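PDB 2ZCA: CRISPR-associated protein Cse2 from Thermus thermophilus, which belongs to the CasB/Cse2 family of type I-E CRISPR systems and probably acts in crRNA-guided antiviral defence against invading nucleic acids. Local coordinates for residues A[136-141]-A[147-152]; A[25-30]-A[64-69]. All coordinates share one frame; numbering follows the deposited sequence.

Interaction 1 (A[136-141]-A[147-152]); sequences LRWFSP and ARWARE
Trp138 drives the edge of its indole against one face of the Trp149 indole in a T-shaped pair. The six-membered rings have centroids 5.0 Å apart and planes at 70°. CZ3 of Trp138 leads, 3.8 Å from CH2 of Trp149, and CH2 of Trp138 follows at 4.0 Å from CZ3 of Trp149. Trp138 holds CG anti to its backbone N (chi1 -165°), which carries the far end of the ring across to the helix although the CB itself does not aim there. This is the tight, buried part of the contact, and Ile111 and Leu115 of helix 111-121 extend it, touching Trp138 and Trp149 respectively.

The contact joins two consecutive helices of this all-helical protein: helix 128-136 runs out into a type I beta turn from Arg137 to Ser140, and the chain then enters helix 144-155, whose side chains fold back on the turn.

The looser side belongs to Arg137, which is exposed, and the partly exposed Arg148. NH2 of Arg137 comes within 3.8 Å of NH2 of Arg148, their guanidinium planes 24° apart, yet these like charges share a carboxylate: Asp134 bridges to both and also accepts a hydrogen bond from Trp149 NE1, while the carbonyl of Asp133 holds Arg137 NE. A bend at chi3 turns Arg148 side-on to Glu152, one turn further along the helix, where NE and NH1 of Arg148 both grip OE2 of Glu152, at 2.9 and 3.0 Å, from the same face of the carboxylate. That carboxylate is buried, and its other oxygen, OE1, is satisfied by Thr81 OG1.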
loop_
_atom_site.group_PDB
_atom_site.type_symbol
_atom_site.label_atom_id
_atom_site.label_comp_id
_atom_site.label_asym_id
_atom_site.label_seq_id
_atom_site.Cartn_x
_atom_site.Cartn_y
_atom_site.Cartn_z
ATOM N N LEU A 136 7.842 2.626 2.488
ATOM C CA LEU A 136 8.646 3.608 3.203
ATOM C C LEU A 136 10.134 3.489 2.876
ATOM O O LEU A 136 10.872 4.471 2.941
ATOM C CB LEU A 136 8.444 3.451 4.712
ATOM C CG LEU A 136 7.124 3.978 5.275
ATOM C CD1 LEU A 136 6.935 3.506 6.714
ATOM C CD2 LEU A 136 7.133 5.499 5.207
ATOM N N ARG A 137 10.572 2.289 2.507
ATOM C CA ARG A 137 11.981 2.052 2.199
ATOM C C ARG A 137 12.215 1.821 0.707
ATOM O O ARG A 137 13.295 1.406 0.294
ATOM C CB ARG A 137 12.470 0.832 2.981
ATOM C CG ARG A 137 12.307 0.956 4.494
ATOM C CD ARG A 137 12.600 -0.370 5.180
ATOM N NE ARG A 137 11.600 -1.390 4.862
ATOM C CZ ARG A 137 11.753 -2.687 5.114
ATOM N NH1 ARG A 137 12.868 -3.123 5.687
ATOM N NH2 ARG A 137 10.794 -3.551 4.792
ATOM N N TRP A 138 11.207 2.122 -0.097
ATOM C CA TRP A 138 11.280 1.896 -1.536
ATOM C C TRP A 138 12.403 2.620 -2.269
ATOM O O TRP A 138 12.932 2.110 -3.257
ATOM C CB TRP A 138 9.935 2.261 -2.172
ATOM C CG TRP A 138 9.765 1.751 -3.573
ATOM C CD1 TRP A 138 10.026 2.425 -4.733
ATOM C CD2 TRP A 138 9.294 0.456 -3.957
ATOM N NE1 TRP A 138 9.740 1.625 -5.818
ATOM C CE2 TRP A 138 9.290 0.412 -5.368
ATOM C CE3 TRP A 138 8.872 -0.675 -3.243
ATOM C CZ2 TRP A 138 8.882 -0.719 -6.082
ATOM C CZ3 TRP A 138 8.464 -1.803 -3.957
ATOM C CH2 TRP A 138 8.474 -1.812 -5.362
ATOM N N PHE A 139 12.780 3.796 -1.781
ATOM C CA PHE A 139 13.807 4.573 -2.455
ATOM C C PHE A 139 15.230 4.410 -1.953
ATOM O O PHE A 139 16.093 5.253 -2.204
ATOM C CB PHE A 139 13.377 6.031 -2.455
ATOM C CG PHE A 139 12.016 6.228 -3.046
ATOM C CD1 PHE A 139 11.793 5.958 -4.394
ATOM C CD2 PHE A 139 10.940 6.595 -2.246
ATOM C CE1 PHE A 139 10.513 6.047 -4.936
ATOM C CE2 PHE A 139 9.656 6.686 -2.776
ATOM C CZ PHE A 139 9.444 6.409 -4.125
ATOM N N SER A 140 15.480 3.312 -1.257
ATOM C CA SER A 140 16.822 3.037 -0.770
ATOM C C SER A 140 17.723 2.793 -1.979
ATOM O O SER A 140 17.342 2.091 -2.916
ATOM C CB SER A 140 16.818 1.796 0.118
ATOM O OG SER A 140 18.144 1.346 0.341
ATOM N N PRO A 141 18.927 3.378 -1.980
ATOM C CA PRO A 141 19.848 3.183 -3.104
ATOM C C PRO A 141 20.078 1.698 -3.402
ATOM O O PRO A 141 20.235 1.307 -4.556
ATOM C CB PRO A 141 21.117 3.876 -2.626
ATOM C CG PRO A 141 20.579 5.004 -1.791
ATOM C CD PRO A 141 19.487 4.319 -0.995
ATOM N N ALA A 147 14.434 -6.245 -4.260
ATOM C CA ALA A 147 15.063 -7.555 -4.374
ATOM C C ALA A 147 14.296 -8.582 -3.545
ATOM O O ALA A 147 14.147 -9.731 -3.960
ATOM C CB ALA A 147 16.516 -7.488 -3.914
ATOM N N ARG A 148 13.803 -8.170 -2.379
ATOM C CA ARG A 148 13.059 -9.089 -1.519
ATOM C C ARG A 148 11.711 -9.438 -2.144
ATOM O O ARG A 148 11.224 -10.561 -1.993
ATOM C CB ARG A 148 12.840 -8.490 -0.127
ATOM C CG ARG A 148 12.620 -9.549 0.956
ATOM C CD ARG A 148 11.928 -8.975 2.186
ATOM N NE ARG A 148 10.501 -8.783 1.943
ATOM C CZ ARG A 148 9.866 -7.623 2.076
ATOM N NH1 ARG A 148 8.562 -7.550 1.832
ATOM N NH2 ARG A 148 10.532 -6.538 2.449
ATOM N N TRP A 149 11.102 -8.481 -2.838
ATOM C CA TRP A 149 9.825 -8.749 -3.490
ATOM C C TRP A 149 10.062 -9.809 -4.560
ATOM O O TRP A 149 9.263 -10.732 -4.727
ATOM C CB TRP A 149 9.261 -7.472 -4.120
ATOM C CG TRP A 149 8.522 -6.611 -3.143
ATOM C CD1 TRP A 149 8.775 -6.483 -1.806
ATOM C CD2 TRP A 149 7.427 -5.734 -3.429
ATOM N NE1 TRP A 149 7.903 -5.579 -1.242
ATOM C CE2 TRP A 149 7.065 -5.104 -2.216
ATOM C CE3 TRP A 149 6.716 -5.417 -4.594
ATOM C CZ2 TRP A 149 6.021 -4.174 -2.134
ATOM C CZ3 TRP A 149 5.675 -4.491 -4.511
ATOM C CH2 TRP A 149 5.340 -3.883 -3.287
ATOM N N ALA A 150 11.170 -9.675 -5.280
ATOM C CA ALA A 150 11.505 -10.640 -6.316
ATOM C C ALA A 150 11.667 -12.017 -5.677
ATOM O O ALA A 150 11.235 -13.022 -6.240
ATOM C CB ALA A 150 12.788 -10.227 -7.027
ATOM N N ARG A 151 12.281 -12.051 -4.496
ATOM C CA ARG A 151 12.490 -13.299 -3.760
ATOM C C ARG A 151 11.146 -13.925 -3.378
ATOM O O ARG A 151 10.954 -15.136 -3.495
ATOM C CB ARG A 151 13.297 -13.034 -2.485
ATOM C CG ARG A 151 13.718 -14.293 -1.723
ATOM C CD ARG A 151 14.341 -13.946 -0.370
ATOM N NE ARG A 151 13.332 -13.519 0.599
ATOM C CZ ARG A 151 13.603 -12.881 1.736
ATOM N NH1 ARG A 151 14.856 -12.587 2.053
ATOM N NH2 ARG A 151 12.619 -12.542 2.559
ATOM N N GLU A 152 10.216 -13.094 -2.914
ATOM C CA GLU A 152 8.898 -13.582 -2.519
ATOM C C GLU A 152 8.107 -14.090 -3.723
ATOM O O GLU A 152 7.428 -15.117 -3.646
ATOM C CB GLU A 152 8.105 -12.467 -1.825
ATOM C CG GLU A 152 8.836 -11.807 -0.666
ATOM C CD GLU A 152 8.025 -10.704 -0.004
ATOM O OE1 GLU A 152 7.159 -10.104 -0.681
ATOM O OE2 GLU A 152 8.266 -10.426 1.190
#

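Interaction 2 (A[25-30]-A[64-69]); sequences AAFRRS and LVAALY
Phe27 lays one face of its ring over the methyl group of Ala66. The CB of Ala66 stands 3.8 Å from the ring centroid and only 8° off the ring normal, a nearly centred CH-pi contact in which all six ring carbons lie at similar distances from that one methyl. The closest is CE1 of Phe27, 3.8 Å from CB of Ala66. With CG anti to its own carbonyl carbon, Phe27 sends the ring along the flank of the other helix, while its CB rests 3.7 Å from the carbonyl O of Ala66. Leu11 of helix 3-15 also touches Phe27, bringing a third helix to the contact.

Next to the ring the two backbones come remarkably close: the CA atoms of Phe27 and Ala67 are 4.5 Å apart. This is small-residue helix-helix packing, in which helix 20-29 can settle onto helix 56-71 because Ala66 and Ala67 present nothing larger than a methyl. The CB of Ala67 lies 3.5 Å from the carbonyl O of Phe27 and 3.4 Å from OG of Ser30.

Those two oxygens are themselves paired. Ser30 has its OG between the backbone N and the carbonyl carbon (chi1 75°), from where the hydroxyl turns back and donates a hydrogen bond, tilted 23° from the carbonyl plane; at 2.5 Å from Ser30 OG to Phe27 O it is very short. The bond spends the hydroxyl on its own segment, 25-30, leaving a van der Waals contact with the methyl of Ala67. From the loop that follows, Tyr38 touches Ser30 and Leu31 touches Ala67, and Leu68, which points away from helix 20-29, packs on Leu115 and Val119 of helix 111-121.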
loop_
_atom_site.group_PDB
_atom_site.type_symbol
_atom_site.label_atom_id
_atom_site.label_comp_id
_atom_site.label_asym_id
_atom_site.label_seq_id
_atom_site.Cartn_x
_atom_site.Cartn_y
_atom_site.Cartn_z
ATOM N N ALA A 25 -14.818 6.380 2.287
ATOM C CA ALA A 25 -15.224 7.195 1.151
ATOM C C ALA A 25 -14.102 8.148 0.754
ATOM O O ALA A 25 -13.819 8.324 -0.434
ATOM C CB ALA A 25 -16.491 7.984 1.494
ATOM N N ALA A 26 -13.457 8.757 1.747
ATOM C CA ALA A 26 -12.368 9.687 1.473
ATOM C C ALA A 26 -11.138 8.950 0.952
ATOM O O ALA A 26 -10.514 9.384 -0.016
ATOM C CB ALA A 26 -12.014 10.471 2.731
ATOM N N PHE A 27 -10.788 7.842 1.600
ATOM C CA PHE A 27 -9.630 7.064 1.174
ATOM C C PHE A 27 -9.835 6.506 -0.231
ATOM O O PHE A 27 -8.934 6.566 -1.072
ATOM C CB PHE A 27 -9.360 5.896 2.133
ATOM C CG PHE A 27 -8.883 6.310 3.500
ATOM C CD1 PHE A 27 -8.179 7.495 3.688
ATOM C CD2 PHE A 27 -9.092 5.477 4.598
ATOM C CE1 PHE A 27 -7.687 7.843 4.951
ATOM C CE2 PHE A 27 -8.602 5.816 5.863
ATOM C CZ PHE A 27 -7.899 7.000 6.038
ATOM N N ARG A 28 -11.020 5.960 -0.487
ATOM C CA ARG A 28 -11.304 5.382 -1.795
ATOM C C ARG A 28 -11.243 6.441 -2.889
ATOM O O ARG A 28 -10.637 6.227 -3.937
ATOM C CB ARG A 28 -12.679 4.703 -1.791
ATOM C CG ARG A 28 -13.051 4.076 -3.125
ATOM C CD ARG A 28 -12.118 2.922 -3.497
ATOM N NE ARG A 28 -12.439 2.379 -4.813
ATOM C CZ ARG A 28 -12.202 3.000 -5.965
ATOM N NH1 ARG A 28 -11.627 4.197 -5.980
ATOM N NH2 ARG A 28 -12.561 2.431 -7.109
ATOM N N ARG A 29 -11.862 7.588 -2.642
ATOM C CA ARG A 29 -11.857 8.659 -3.622
ATOM C C ARG A 29 -10.451 9.226 -3.841
ATOM O O ARG A 29 -10.134 9.689 -4.937
ATOM C CB ARG A 29 -12.817 9.770 -3.188
ATOM C CG ARG A 29 -12.832 10.983 -4.108
ATOM C CD ARG A 29 -13.140 10.599 -5.551
ATOM N NE ARG A 29 -13.173 11.770 -6.422
ATOM C CZ ARG A 29 -13.269 11.718 -7.748
ATOM N NH1 ARG A 29 -13.341 10.548 -8.367
ATOM N NH2 ARG A 29 -13.290 12.840 -8.456
ATOM N N SER A 30 -9.602 9.168 -2.815
ATOM C CA SER A 30 -8.241 9.693 -2.934
ATOM C C SER A 30 -7.400 8.975 -3.990
ATOM O O SER A 30 -6.353 9.477 -4.394
ATOM C CB SER A 30 -7.504 9.624 -1.591
ATOM O OG SER A 30 -7.101 8.297 -1.287
ATOM N N LEU A 64 -1.161 6.633 0.581
ATOM C CA LEU A 64 -1.394 5.652 -0.471
ATOM C C LEU A 64 -1.842 4.315 0.113
ATOM O O LEU A 64 -2.753 3.677 -0.417
ATOM C CB LEU A 64 -0.135 5.467 -1.334
ATOM C CG LEU A 64 -0.221 4.435 -2.470
ATOM C CD1 LEU A 64 -1.387 4.755 -3.392
ATOM C CD2 LEU A 64 1.085 4.435 -3.257
ATOM N N VAL A 65 -1.212 3.889 1.205
ATOM C CA VAL A 65 -1.586 2.625 1.833
ATOM C C VAL A 65 -3.011 2.685 2.386
ATOM O O VAL A 65 -3.750 1.711 2.302
ATOM C CB VAL A 65 -0.594 2.235 2.950
ATOM C CG1 VAL A 65 -1.130 1.048 3.745
ATOM C CG2 VAL A 65 0.753 1.873 2.328
ATOM N N ALA A 66 -3.402 3.825 2.950
ATOM C CA ALA A 66 -4.759 3.964 3.466
ATOM C C ALA A 66 -5.740 3.822 2.299
ATOM O O ALA A 66 -6.793 3.198 2.435
ATOM C CB ALA A 66 -4.941 5.331 4.138
ATOM N N ALA A 67 -5.391 4.408 1.157
ATOM C CA ALA A 67 -6.249 4.345 -0.023
ATOM C C ALA A 67 -6.375 2.913 -0.538
ATOM O O ALA A 67 -7.468 2.463 -0.890
ATOM C CB ALA A 67 -5.702 5.249 -1.124
ATOM N N LEU A 68 -5.257 2.196 -0.581
ATOM C CA LEU A 68 -5.275 0.817 -1.062
ATOM C C LEU A 68 -5.987 -0.098 -0.072
ATOM O O LEU A 68 -6.627 -1.081 -0.460
ATOM C CB LEU A 68 -3.842 0.341 -1.324
ATOM C CG LEU A 68 -3.151 1.148 -2.434
ATOM C CD1 LEU A 68 -1.678 0.786 -2.516
ATOM C CD2 LEU A 68 -3.850 0.883 -3.767
ATOM N N TYR A 69 -5.877 0.232 1.209
ATOM C CA TYR A 69 -6.532 -0.535 2.264
ATOM C C TYR A 69 -8.043 -0.407 2.069
ATOM O O TYR A 69 -8.778 -1.386 2.165
ATOM C CB TYR A 69 -6.095 0.017 3.629
ATOM C CG TYR A 69 -6.793 -0.559 4.843
ATOM C CD1 TYR A 69 -7.996 -0.019 5.308
ATOM C CD2 TYR A 69 -6.219 -1.600 5.565
ATOM C CE1 TYR A 69 -8.601 -0.503 6.474
ATOM C CE2 TYR A 69 -6.813 -2.091 6.726
ATOM C CZ TYR A 69 -8.001 -1.537 7.177
ATOM O OH TYR A 69 -8.572 -2.016 8.337
#

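In the fold
From the N terminus, the chain passes through helix 3-15 into helix 20-29, then runs through helix 42-49 to helix 56-71, where interaction 2 closes a loop with 33 residues between its segments. Helices 82-90, 96-104, 111-121 and 128-136 follow before interaction 1 closes a much shorter loop of five residues, joining the turn after helix 128-136 to helix 144-155. The two contacts are in series, neither nested nor crossed. The centres of interactions 1 and 2 lie about 23 Å apart, on opposite sides of the chain's centre. Nearest atoms of interactions 1 and 2 are about 7 Å apart. Helix 111-121 packs both on helix 56-71 and on the tryptophan pair of interaction 1.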